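Local atomic coordinates of MmeI (Methylophilus methylotrophus, PDB entry 5HR4), a protein that is a Type IIL restriction-modification enzyme that probably methylates adenine N6 in DNA, using S-adenosylmethionine. Residues N320-I325 / L370-R375; P327-E332 / F477-P482; L357-P362 / D407-I412; N528-C533 / G588-D593. All blocks are in the same frame, centred on the assembly; numbering follows the deposited sequence.

Contact 1. Residues N320-I325 / L370-R375; sequences NILKLI and LVITYR
Ile321, which packs on Ile372 across the contact, has its carbonyl O gripped by two backbone amides of its own helix, Ile325 N at 2.8 Å and Leu324 N at 2.9 Å. From that turn the side chains of Ile321 and Ile325 both set out toward 370-375. No hydrogen bond passes between the two segments, and aliphatic groups do the joining. Ile372 gives up more surface here than any other residue. Its CB is met by Ile321 CG2 at 4.1 Å, while its CG2 branch, placed anti to the backbone N by a chi1 of -61°, reaches two more partners: Ile325 CD1 at 3.9 Å and Leu322 CD2 at 4.0 Å. Both of those side chains run across Ile372 at about a right angle. The axes of the two segments pass 10.3 Å apart at 61°, and their helices, 318-340 and 368-388, cover the Phe359 face of the central sheet in the Rossmann-like methyltransferase domain. Beside Ile372, Thr373 turns its OG1 to Ile325 CG2 at 3.8 Å; this is plain packing, because the hydroxyl is hydrogen-bonded to Phe369 O in its own helix. One turn on from Ile372, Arg375 forms a salt bridge with Glu318, the first residue of helix 318-340. The Ile321 side chain is about 5 Å from the bound sinefungin.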
# COMPACT_ATOMS: atom_id res chain seq x y z
N ASN A 320 -1.26 12.20 2.91
CA ASN A 320 -0.23 11.34 2.33
C ASN A 320 0.24 11.84 0.97
O ASN A 320 1.43 11.72 0.66
CB ASN A 320 -0.74 9.91 2.26
CG ASN A 320 -0.54 9.15 3.58
OD1 ASN A 320 0.34 9.49 4.38
ND2 ASN A 320 -1.35 8.13 3.80
N ILE A 321 -0.67 12.45 0.19
CA ILE A 321 -0.29 13.15 -1.04
C ILE A 321 0.60 14.36 -0.73
O ILE A 321 1.57 14.64 -1.45
CB ILE A 321 -1.56 13.55 -1.82
CG1 ILE A 321 -2.38 12.31 -2.18
CG2 ILE A 321 -1.22 14.32 -3.08
CD1 ILE A 321 -3.70 12.60 -2.86
N LEU A 322 0.30 15.11 0.34
CA LEU A 322 1.14 16.26 0.68
C LEU A 322 2.56 15.83 1.06
O LEU A 322 3.52 16.49 0.68
CB LEU A 322 0.49 17.10 1.77
CG LEU A 322 -0.77 17.82 1.26
CD1 LEU A 322 -1.71 18.39 2.34
CD2 LEU A 322 -0.36 18.92 0.30
N LYS A 323 2.72 14.69 1.77
CA LYS A 323 4.09 14.24 2.03
C LYS A 323 4.81 13.85 0.75
O LYS A 323 6.04 13.75 0.74
CB LYS A 323 4.17 13.01 2.96
CG LYS A 323 3.00 12.74 3.85
CD LYS A 323 2.97 11.26 4.19
CE LYS A 323 2.90 11.03 5.68
NZ LYS A 323 2.80 9.58 5.97
N LEU A 324 4.06 13.58 -0.32
CA LEU A 324 4.70 13.18 -1.57
C LEU A 324 4.94 14.36 -2.51
O LEU A 324 6.03 14.47 -3.10
CB LEU A 324 3.85 12.10 -2.24
CG LEU A 324 4.40 11.43 -3.49
CD1 LEU A 324 3.73 10.11 -3.58
CD2 LEU A 324 4.11 12.23 -4.76
N ILE A 325 3.98 15.28 -2.66
CA ILE A 325 4.20 16.39 -3.58
C ILE A 325 5.02 17.53 -2.99
O ILE A 325 5.57 18.33 -3.76
CB ILE A 325 2.87 16.95 -4.12
CG1 ILE A 325 2.06 17.61 -3.01
CG2 ILE A 325 2.06 15.84 -4.85
CD1 ILE A 325 0.71 18.15 -3.45
N LEU A 370 -4.05 14.37 -8.53
CA LEU A 370 -4.22 15.48 -9.47
C LEU A 370 -5.02 16.62 -8.86
O LEU A 370 -4.77 17.79 -9.20
CB LEU A 370 -4.89 14.99 -10.75
CG LEU A 370 -4.05 13.89 -11.41
CD1 LEU A 370 -4.76 13.30 -12.62
CD2 LEU A 370 -2.68 14.41 -11.79
N VAL A 371 -5.98 16.32 -7.98
CA VAL A 371 -6.83 17.38 -7.44
C VAL A 371 -6.05 18.20 -6.42
O VAL A 371 -5.97 19.43 -6.54
CB VAL A 371 -8.12 16.77 -6.85
CG1 VAL A 371 -8.81 17.75 -5.93
CG2 VAL A 371 -9.06 16.36 -7.96
N ILE A 372 -5.44 17.54 -5.43
CA ILE A 372 -4.59 18.26 -4.47
C ILE A 372 -3.53 19.08 -5.18
O ILE A 372 -3.27 20.23 -4.81
CB ILE A 372 -3.95 17.29 -3.46
CG1 ILE A 372 -5.03 16.56 -2.69
CG2 ILE A 372 -3.09 18.07 -2.46
CD1 ILE A 372 -5.87 17.54 -1.91
N THR A 373 -2.87 18.50 -6.20
CA THR A 373 -1.80 19.24 -6.88
C THR A 373 -2.35 20.49 -7.54
O THR A 373 -1.81 21.59 -7.37
CB THR A 373 -1.10 18.38 -7.92
OG1 THR A 373 -0.43 17.27 -7.29
CG2 THR A 373 -0.09 19.23 -8.68
N TYR A 374 -3.44 20.34 -8.28
CA TYR A 374 -4.03 21.49 -8.96
C TYR A 374 -4.49 22.54 -7.96
O TYR A 374 -4.44 23.74 -8.26
CB TYR A 374 -5.18 21.02 -9.86
CG TYR A 374 -5.96 22.12 -10.53
CD1 TYR A 374 -5.37 22.94 -11.49
CD2 TYR A 374 -7.30 22.34 -10.22
CE1 TYR A 374 -6.08 23.96 -12.10
CE2 TYR A 374 -8.02 23.35 -10.83
CZ TYR A 374 -7.40 24.16 -11.76
OH TYR A 374 -8.10 25.17 -12.37
N ARG A 375 -4.91 22.13 -6.76
CA ARG A 375 -5.37 23.12 -5.80
C ARG A 375 -4.20 23.91 -5.22
O ARG A 375 -4.26 25.13 -5.08
CB ARG A 375 -6.18 22.45 -4.69
CG ARG A 375 -6.16 23.21 -3.39
CD ARG A 375 -7.30 22.85 -2.47
NE ARG A 375 -7.08 21.61 -1.72
CZ ARG A 375 -6.10 21.45 -0.84
NH1 ARG A 375 -5.24 22.43 -0.62
NH2 ARG A 375 -5.97 20.30 -0.18

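Contact 2. Residues P327-E332 / F477-P482; sequences PLFLDE and FILGNP. With SFG (sinefungin), chain H; nucleotides of chain B.
The aromatic part of this contact is Phe329 against Phe477. The rings are inclined at 47° with their centroids 4.8 Å apart, neither stacked nor edge-to-face; Phe329 CD1 lies 3.8 Å above one face of the Phe477 ring, displaced toward its rim. A chi1 of 51°, which sets Phe329 CG between its backbone N and carbonyl carbon, brings the ring there. Phe359 on the neighbouring strand meets both rings. Aliphatic contacts fill in: Leu328 CG approaches Phe477 CD1 at 3.9 Å, and Leu328 CD2 touches Leu479 CD2 at 3.8 Å. That same Leu479 methyl abuts the edge of the Phe329 ring, in its plane, 3.6 Å from CE1. Were Phe477 an alanine, the ring would be gone and Phe329 would probably lose the face it rests on, with a gap opening beside Leu328. No hydrogen bond joins helix to strand; just past the strand Asn481 makes polar bonds to the ligands. Asn481 O accepts from sinefungin NE at 2.9 Å. Asn481 ND2 donates to N1 of adenine DA7 of chain B at 3.2 Å and is also bonded to Thr316, while the bond from DA7 N6 to Asn481 OD1 is weak. Helix 318-340 thus backs the strand leading into Asn481-Pro482, the start of the Asn-Pro-Pro-Phe motif IV that receives the target adenine in N6-adenine DNA methyltransferases.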
# COMPACT_ATOMS: atom_id res chain seq x y z
N PRO A 327 8.07 17.45 -1.24
CA PRO A 327 9.43 17.26 -1.75
C PRO A 327 9.50 17.13 -3.26
O PRO A 327 10.51 17.54 -3.85
CB PRO A 327 9.90 15.96 -1.07
CG PRO A 327 8.87 15.65 -0.04
CD PRO A 327 7.60 16.26 -0.50
N LEU A 328 8.49 16.58 -3.93
CA LEU A 328 8.63 16.35 -5.36
C LEU A 328 8.75 17.66 -6.12
O LEU A 328 9.67 17.83 -6.93
CB LEU A 328 7.45 15.53 -5.90
CG LEU A 328 7.66 14.95 -7.32
CD1 LEU A 328 8.96 14.13 -7.42
CD2 LEU A 328 6.46 14.11 -7.79
N PHE A 329 7.86 18.62 -5.86
CA PHE A 329 7.99 19.89 -6.55
C PHE A 329 7.55 21.08 -5.70
O PHE A 329 8.14 22.16 -5.82
CB PHE A 329 7.18 19.89 -7.85
CG PHE A 329 5.77 19.44 -7.68
CD1 PHE A 329 5.43 18.11 -7.81
CD2 PHE A 329 4.77 20.36 -7.38
CE1 PHE A 329 4.12 17.69 -7.64
CE2 PHE A 329 3.47 19.95 -7.22
CZ PHE A 329 3.14 18.60 -7.34
N LEU A 330 6.54 20.89 -4.85
CA LEU A 330 5.77 22.02 -4.33
C LEU A 330 6.63 22.93 -3.47
O LEU A 330 6.69 24.14 -3.70
CB LEU A 330 4.55 21.51 -3.55
CG LEU A 330 3.60 22.60 -3.03
CD1 LEU A 330 3.23 23.55 -4.12
CD2 LEU A 330 2.36 22.05 -2.37
N ASP A 331 7.33 22.37 -2.48
CA ASP A 331 8.17 23.20 -1.63
C ASP A 331 9.14 24.03 -2.47
O ASP A 331 9.33 25.23 -2.21
CB ASP A 331 8.94 22.36 -0.62
CG ASP A 331 8.05 21.79 0.49
OD1 ASP A 331 6.92 22.30 0.67
OD2 ASP A 331 8.49 20.84 1.20
N GLU A 332 9.77 23.43 -3.50
CA GLU A 332 10.72 24.22 -4.27
C GLU A 332 10.02 25.35 -5.00
O GLU A 332 10.59 26.43 -5.15
CB GLU A 332 11.52 23.36 -5.25
N PHE A 477 6.17 15.78 -13.98
CA PHE A 477 6.18 14.94 -12.79
C PHE A 477 5.29 13.71 -12.99
O PHE A 477 4.23 13.77 -13.61
CB PHE A 477 5.74 15.73 -11.57
CG PHE A 477 6.50 16.99 -11.41
CD1 PHE A 477 7.69 17.01 -10.68
CD2 PHE A 477 6.07 18.15 -12.01
CE1 PHE A 477 8.41 18.17 -10.54
CE2 PHE A 477 6.80 19.32 -11.88
CZ PHE A 477 7.97 19.33 -11.13
N ILE A 478 5.77 12.58 -12.46
CA ILE A 478 5.03 11.33 -12.40
C ILE A 478 4.84 11.02 -10.93
O ILE A 478 5.81 10.82 -10.20
CB ILE A 478 5.77 10.20 -13.13
CG1 ILE A 478 5.77 10.44 -14.63
CG2 ILE A 478 5.12 8.85 -12.87
CD1 ILE A 478 6.54 9.41 -15.36
N LEU A 479 3.58 11.01 -10.48
CA LEU A 479 3.27 10.71 -9.10
C LEU A 479 2.02 9.86 -9.01
O LEU A 479 1.15 9.92 -9.87
CB LEU A 479 3.07 11.99 -8.29
CG LEU A 479 2.31 13.16 -8.90
CD1 LEU A 479 0.85 12.98 -8.78
CD2 LEU A 479 2.71 14.40 -8.12
N GLY A 480 1.93 9.07 -7.95
CA GLY A 480 0.68 8.41 -7.64
C GLY A 480 0.87 7.27 -6.68
O GLY A 480 1.97 6.98 -6.23
N ASN A 481 -0.25 6.61 -6.38
CA ASN A 481 -0.33 5.53 -5.40
C ASN A 481 -0.83 4.27 -6.09
O ASN A 481 -2.02 3.92 -5.98
CB ASN A 481 -1.23 5.92 -4.23
CG ASN A 481 -1.34 4.82 -3.21
OD1 ASN A 481 -0.47 3.95 -3.11
ND2 ASN A 481 -2.41 4.85 -2.44
N PRO A 482 0.05 3.54 -6.76
CA PRO A 482 -0.37 2.35 -7.54
C PRO A 482 -0.77 1.19 -6.64
O PRO A 482 -0.35 1.11 -5.47
CB PRO A 482 0.90 2.00 -8.35
CG PRO A 482 1.79 3.20 -8.24
CD PRO A 482 1.48 3.85 -6.94
N SFG H . -4.51 7.51 -5.72
CA SFG H . -5.91 7.22 -5.95
C SFG H . -6.71 8.11 -5.02
O SFG H . -6.09 8.89 -4.26
OXT SFG H . -7.96 8.10 -5.02
CB SFG H . -6.20 5.75 -5.65
CG SFG H . -5.25 4.90 -6.48
CD SFG H . -5.38 3.49 -5.95
NE SFG H . -4.55 3.40 -4.77
C5' SFG H . -4.98 2.45 -7.00
C4' SFG H . -5.74 2.57 -8.36
O4' SFG H . -5.09 1.90 -9.27
C3' SFG H . -7.14 1.91 -8.36
O3' SFG H . -8.05 2.91 -8.50
C2' SFG H . -7.15 0.92 -9.55
O2' SFG H . -8.43 0.99 -10.32
C1' SFG H . -6.18 1.32 -10.31
N9 SFG H . -5.51 0.26 -10.99
C8 SFG H . -5.22 -0.96 -10.55
N7 SFG H . -4.54 -1.60 -11.50
C5 SFG H . -4.40 -0.76 -12.53
C6 SFG H . -3.79 -0.93 -13.75
N6 SFG H . -3.08 -2.04 -14.34
N1 SFG H . -3.76 0.05 -14.64
C2 SFG H . -4.35 1.23 -14.33
N3 SFG H . -4.96 1.40 -13.12
C4 SFG H . -4.98 0.39 -12.22
P DA B 7 -2.25 -8.28 0.12
OP1 DA B 7 -3.65 -8.63 -0.24
OP2 DA B 7 -1.22 -8.19 -0.95
O5' DA B 7 -2.28 -6.95 0.99
C5' DA B 7 -2.07 -5.72 0.44
C4' DA B 7 -2.80 -4.73 1.30
O4' DA B 7 -2.62 -3.41 0.81
C3' DA B 7 -4.30 -4.97 1.39
O3' DA B 7 -4.67 -4.78 2.73
C2' DA B 7 -4.88 -3.89 0.48
C1' DA B 7 -3.86 -2.77 0.62
N9 DA B 7 -3.68 -1.93 -0.55
C8 DA B 7 -3.61 -2.35 -1.84
N7 DA B 7 -3.35 -1.39 -2.69
C5 DA B 7 -3.21 -0.27 -1.89
C6 DA B 7 -2.91 1.09 -2.18
N6 DA B 7 -2.71 1.55 -3.42
N1 DA B 7 -2.83 1.95 -1.15
C2 DA B 7 -3.04 1.49 0.08
N3 DA B 7 -3.31 0.24 0.48
C4 DA B 7 -3.39 -0.59 -0.57

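Contact 3. Residues L357-P362 / D407-I412; sequences LTFFDP and DQFFGI
Gln408, just ahead of strand 409-413, reaches across to Leu357, just ahead of strand 359-361. Its CB sits 3.3 Å from Leu357 O, the extended chain carries CG and CD past the same oxygen, and at the tip NE2 donates to Leu357 O at 3.1 Å. That bond is nearly straight, 171° at the hydrogen; it arrives on a lone pair in the carbonyl plane, and the acceptor lies almost within the glutamine's own amide plane. OE1, the other half of the tip, is hydrogen-bonded to Arg355 and to the backbone N of Asn405, so the amide is fixed in rotation. An alanine in its place would be likely to leave Leu357 O without this donor and Asn405 N without its acceptor. Beyond it the strands run parallel and exchange backbone bonds: Phe359 N to Gln408 O, Phe410 N to Phe359 O at 2.8 Å, Asp361 N to Phe410 O and Ile412 N to Asp361 O. On one face of the sheet the rings of Phe359 and Phe409 lie side by side, planes nearly parallel (12°) but largely displaced from each other. On the other, Phe360 CZ meets Ile412 CD1 at 3.8 Å, and Ile412 CG1 lies at that ring's edge. With helix 368-388 between them, these strands form a beta-alpha-beta crossover of the Rossmann-like methyltransferase fold, Asp361-Pro362 opening its glycine-rich first motif and the Ile412 side chain about 4 Å from sinefungin.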
# COMPACT_ATOMS: atom_id res chain seq x y z
N LEU A 357 3.76 23.35 -16.58
CA LEU A 357 4.04 22.14 -15.80
C LEU A 357 2.93 21.11 -16.02
O LEU A 357 1.75 21.44 -15.95
CB LEU A 357 4.14 22.46 -14.32
CG LEU A 357 5.31 23.24 -13.71
CD1 LEU A 357 5.03 23.40 -12.23
CD2 LEU A 357 6.64 22.54 -13.91
N THR A 358 3.31 19.86 -16.26
CA THR A 358 2.34 18.78 -16.47
C THR A 358 2.51 17.71 -15.40
O THR A 358 3.64 17.40 -14.99
CB THR A 358 2.48 18.16 -17.87
OG1 THR A 358 3.84 17.79 -18.11
CG2 THR A 358 2.07 19.15 -18.93
N PHE A 359 1.38 17.15 -14.95
CA PHE A 359 1.37 16.13 -13.90
C PHE A 359 0.70 14.86 -14.41
O PHE A 359 -0.35 14.91 -15.04
CB PHE A 359 0.66 16.66 -12.65
CG PHE A 359 1.27 17.94 -12.12
CD1 PHE A 359 2.26 17.90 -11.14
CD2 PHE A 359 0.90 19.17 -12.64
CE1 PHE A 359 2.84 19.04 -10.68
CE2 PHE A 359 1.47 20.33 -12.16
CZ PHE A 359 2.44 20.26 -11.18
N PHE A 360 1.30 13.71 -14.08
CA PHE A 360 0.95 12.43 -14.71
C PHE A 360 0.87 11.33 -13.65
O PHE A 360 1.91 10.87 -13.15
CB PHE A 360 2.00 12.10 -15.77
CG PHE A 360 1.64 10.95 -16.65
CD1 PHE A 360 0.40 10.33 -16.58
CD2 PHE A 360 2.57 10.48 -17.58
CE1 PHE A 360 0.08 9.25 -17.39
CE2 PHE A 360 2.28 9.41 -18.39
CZ PHE A 360 1.02 8.78 -18.30
N ASP A 361 -0.35 10.88 -13.34
CA ASP A 361 -0.58 9.82 -12.36
C ASP A 361 -1.00 8.52 -13.05
O ASP A 361 -2.19 8.34 -13.37
CB ASP A 361 -1.65 10.27 -11.35
CG ASP A 361 -1.85 9.27 -10.19
OD1 ASP A 361 -1.33 8.13 -10.23
OD2 ASP A 361 -2.58 9.64 -9.22
N PRO A 362 -0.07 7.56 -13.23
CA PRO A 362 -0.34 6.38 -14.07
C PRO A 362 -1.11 5.27 -13.36
O PRO A 362 -0.95 4.09 -13.69
CB PRO A 362 1.07 5.89 -14.45
CG PRO A 362 2.05 6.66 -13.54
CD PRO A 362 1.25 7.48 -12.58
N ASP A 407 -6.12 21.35 -18.09
CA ASP A 407 -5.41 20.68 -19.19
C ASP A 407 -3.97 20.38 -18.86
O ASP A 407 -3.23 19.95 -19.73
CB ASP A 407 -5.49 21.49 -20.49
CG ASP A 407 -5.06 22.95 -20.33
OD1 ASP A 407 -4.28 23.28 -19.41
OD2 ASP A 407 -5.50 23.78 -21.16
N GLN A 408 -3.49 20.59 -17.64
CA GLN A 408 -2.13 20.25 -17.27
C GLN A 408 -2.05 18.91 -16.55
O GLN A 408 -0.96 18.49 -16.16
CB GLN A 408 -1.53 21.36 -16.40
CG GLN A 408 -1.71 22.74 -17.01
CD GLN A 408 -1.32 23.89 -16.08
OE1 GLN A 408 -2.05 24.88 -15.97
NE2 GLN A 408 -0.17 23.76 -15.42
N PHE A 409 -3.17 18.19 -16.41
CA PHE A 409 -3.19 16.98 -15.61
C PHE A 409 -3.62 15.77 -16.43
O PHE A 409 -4.57 15.84 -17.23
CB PHE A 409 -4.08 17.20 -14.39
CG PHE A 409 -3.55 18.27 -13.49
CD1 PHE A 409 -3.81 19.61 -13.74
CD2 PHE A 409 -2.74 17.95 -12.41
CE1 PHE A 409 -3.28 20.63 -12.90
CE2 PHE A 409 -2.22 18.93 -11.58
CZ PHE A 409 -2.49 20.28 -11.83
N PHE A 410 -2.90 14.67 -16.23
CA PHE A 410 -2.93 13.48 -17.06
C PHE A 410 -2.97 12.27 -16.15
O PHE A 410 -2.26 12.23 -15.14
CB PHE A 410 -1.67 13.41 -17.96
CG PHE A 410 -1.54 14.54 -18.96
CD1 PHE A 410 -0.97 15.76 -18.60
CD2 PHE A 410 -1.97 14.38 -20.27
CE1 PHE A 410 -0.84 16.81 -19.53
CE2 PHE A 410 -1.86 15.42 -21.20
CZ PHE A 410 -1.30 16.63 -20.83
N GLY A 411 -3.78 11.26 -16.50
CA GLY A 411 -3.90 10.10 -15.64
C GLY A 411 -4.39 8.87 -16.38
O GLY A 411 -5.13 8.97 -17.37
N ILE A 412 -4.00 7.70 -15.86
CA ILE A 412 -4.46 6.40 -16.36
C ILE A 412 -5.17 5.66 -15.22
O ILE A 412 -4.66 5.59 -14.10
CB ILE A 412 -3.29 5.55 -16.88
CG1 ILE A 412 -2.47 6.29 -17.94
CG2 ILE A 412 -3.82 4.28 -17.46
CD1 ILE A 412 -1.08 5.67 -18.21

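Contact 4. Residues N528-C533 / G588-D593; sequences NANIRC and GLKDSD
Lys590 CG stands anti to its carbonyl carbon (chi1 -51°) and the chain stays extended beyond it, while Asn530, with a chi1 of -85°, turns its amide to meet the lysine's tip. NZ donates to Asn530 OD1 at 2.7 Å, coming from above the carbonyl plane, 54° out of it, and so not on a lone pair. On the way the methylenes of Lys590 run past Ala529 O. The apolar share of the contact is small: Ala529 CB faces Leu589 CB at 3.9 Å, and Leu589 also leans on Ile525 and Gln526. What presents Ala529 and Asn530 is a type I beta turn from Asn528 to Ile531, closed by Ile531 N to Asn528 O at 3.1 Å. Asn528 OD1 adds an Asx turn by accepting from Asn530 N at 2.9 Å, and its ND2 is tied to Ala472 O. The turn leads into strand 532-538, whose antiparallel neighbour 581-588 ends at Gly588, so the two segments meet at one end of this strand pair, well inside the sheet. The backbone of Lys590 is tied as well, its O accepting from Asn562 ND2 of strand 560-569. The one hydrogen bond across the contact pairs a presumably charged ammonium with a neutral amide, so it gives direction without a countercharge, and the exposed lysine can probably be solvated as well.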
# COMPACT_ATOMS: atom_id res chain seq x y z
N ASN A 528 13.68 11.68 -21.29
CA ASN A 528 13.64 13.04 -20.73
C ASN A 528 14.03 12.98 -19.24
O ASN A 528 13.16 12.98 -18.36
CB ASN A 528 12.27 13.68 -20.92
CG ASN A 528 12.12 15.02 -20.16
OD1 ASN A 528 13.10 15.56 -19.62
ND2 ASN A 528 10.89 15.56 -20.13
N ALA A 529 15.34 13.01 -18.98
CA ALA A 529 15.90 12.97 -17.62
C ALA A 529 15.46 14.12 -16.72
O ALA A 529 15.90 14.19 -15.56
CB ALA A 529 17.43 12.96 -17.67
N ASN A 530 14.63 15.03 -17.21
CA ASN A 530 14.15 16.11 -16.37
C ASN A 530 12.93 15.72 -15.55
O ASN A 530 12.55 16.44 -14.62
CB ASN A 530 13.83 17.35 -17.21
CG ASN A 530 15.04 18.20 -17.46
OD1 ASN A 530 16.18 17.75 -17.27
ND2 ASN A 530 14.82 19.44 -17.88
N ILE A 531 12.29 14.61 -15.89
CA ILE A 531 11.13 14.20 -15.14
C ILE A 531 11.59 13.72 -13.77
O ILE A 531 12.67 13.12 -13.64
CB ILE A 531 10.36 13.12 -15.91
CG1 ILE A 531 9.86 13.69 -17.25
CG2 ILE A 531 9.25 12.54 -15.03
CD1 ILE A 531 9.34 12.62 -18.22
N ARG A 532 10.79 14.03 -12.75
CA ARG A 532 10.96 13.55 -11.39
C ARG A 532 9.72 12.75 -10.98
O ARG A 532 8.59 13.16 -11.29
CB ARG A 532 11.18 14.73 -10.46
N CYS A 533 9.91 11.61 -10.31
CA CYS A 533 8.82 10.69 -9.99
C CYS A 533 8.76 10.38 -8.50
O CYS A 533 9.78 10.33 -7.81
CB CYS A 533 8.94 9.34 -10.73
SG CYS A 533 9.34 9.44 -12.49
N GLY A 588 14.35 9.28 -10.06
CA GLY A 588 14.51 9.90 -11.36
C GLY A 588 15.87 9.54 -11.90
O GLY A 588 16.58 8.69 -11.35
N LEU A 589 16.25 10.21 -12.98
CA LEU A 589 17.53 9.90 -13.62
C LEU A 589 18.66 10.82 -13.17
O LEU A 589 19.82 10.51 -13.47
CB LEU A 589 17.38 9.94 -15.14
CG LEU A 589 16.62 8.72 -15.70
CD1 LEU A 589 16.84 8.60 -17.17
CD2 LEU A 589 17.03 7.44 -15.00
N LYS A 590 18.35 11.89 -12.43
CA LYS A 590 19.35 12.83 -11.91
C LYS A 590 19.56 12.58 -10.42
O LYS A 590 18.61 12.66 -9.64
CB LYS A 590 18.89 14.27 -12.11
CG LYS A 590 18.46 14.61 -13.52
CD LYS A 590 17.73 15.93 -13.59
CE LYS A 590 17.85 16.53 -14.99
NZ LYS A 590 17.63 18.02 -15.01
N ASP A 591 20.80 12.32 -10.02
CA ASP A 591 21.12 12.32 -8.60
C ASP A 591 20.81 13.70 -8.01
O ASP A 591 20.84 14.72 -8.70
CB ASP A 591 22.59 11.98 -8.35
CG ASP A 591 22.97 10.63 -8.89
OD1 ASP A 591 22.17 10.04 -9.65
OD2 ASP A 591 24.08 10.16 -8.56
N SER A 592 20.50 13.71 -6.73
CA SER A 592 20.27 14.93 -5.99
C SER A 592 21.41 15.10 -5.02
O SER A 592 21.81 14.14 -4.35
CB SER A 592 18.93 14.90 -5.25
OG SER A 592 18.46 16.21 -4.98
N ASP A 593 21.95 16.31 -4.96
CA ASP A 593 23.03 16.58 -4.02
C ASP A 593 22.54 16.66 -2.58
O ASP A 593 23.36 16.63 -1.66
CB ASP A 593 23.74 17.87 -4.44
CG ASP A 593 24.27 17.80 -5.88
OD1 ASP A 593 23.47 17.90 -6.84
OD2 ASP A 593 25.50 17.63 -6.03

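In the fold
From the N terminus, helix 318-340 supplies the first segment of both contact 1 and contact 2. Strand 359-361 follows, then helix 368-388, where contact 1 closes its loop; strand 409-413 closes contact 3. Contact 1 crosses both contacts 2 and 3, whereas contact 3 is nested within the long loop that contact 2 closes at strand 477-480. Contact 4 comes afterwards, in series, from the start of strand 532-538 to the loop after strand 581-588. Strands 409-413, 359-361, 477-480, 532-538 and 581-588 are successive neighbours in one sheet, so contacts 2, 3 and 4 all reach it. Thr373 of contact 1 packs on Phe329, Phe359 and Phe409, tying the helices to that sheet.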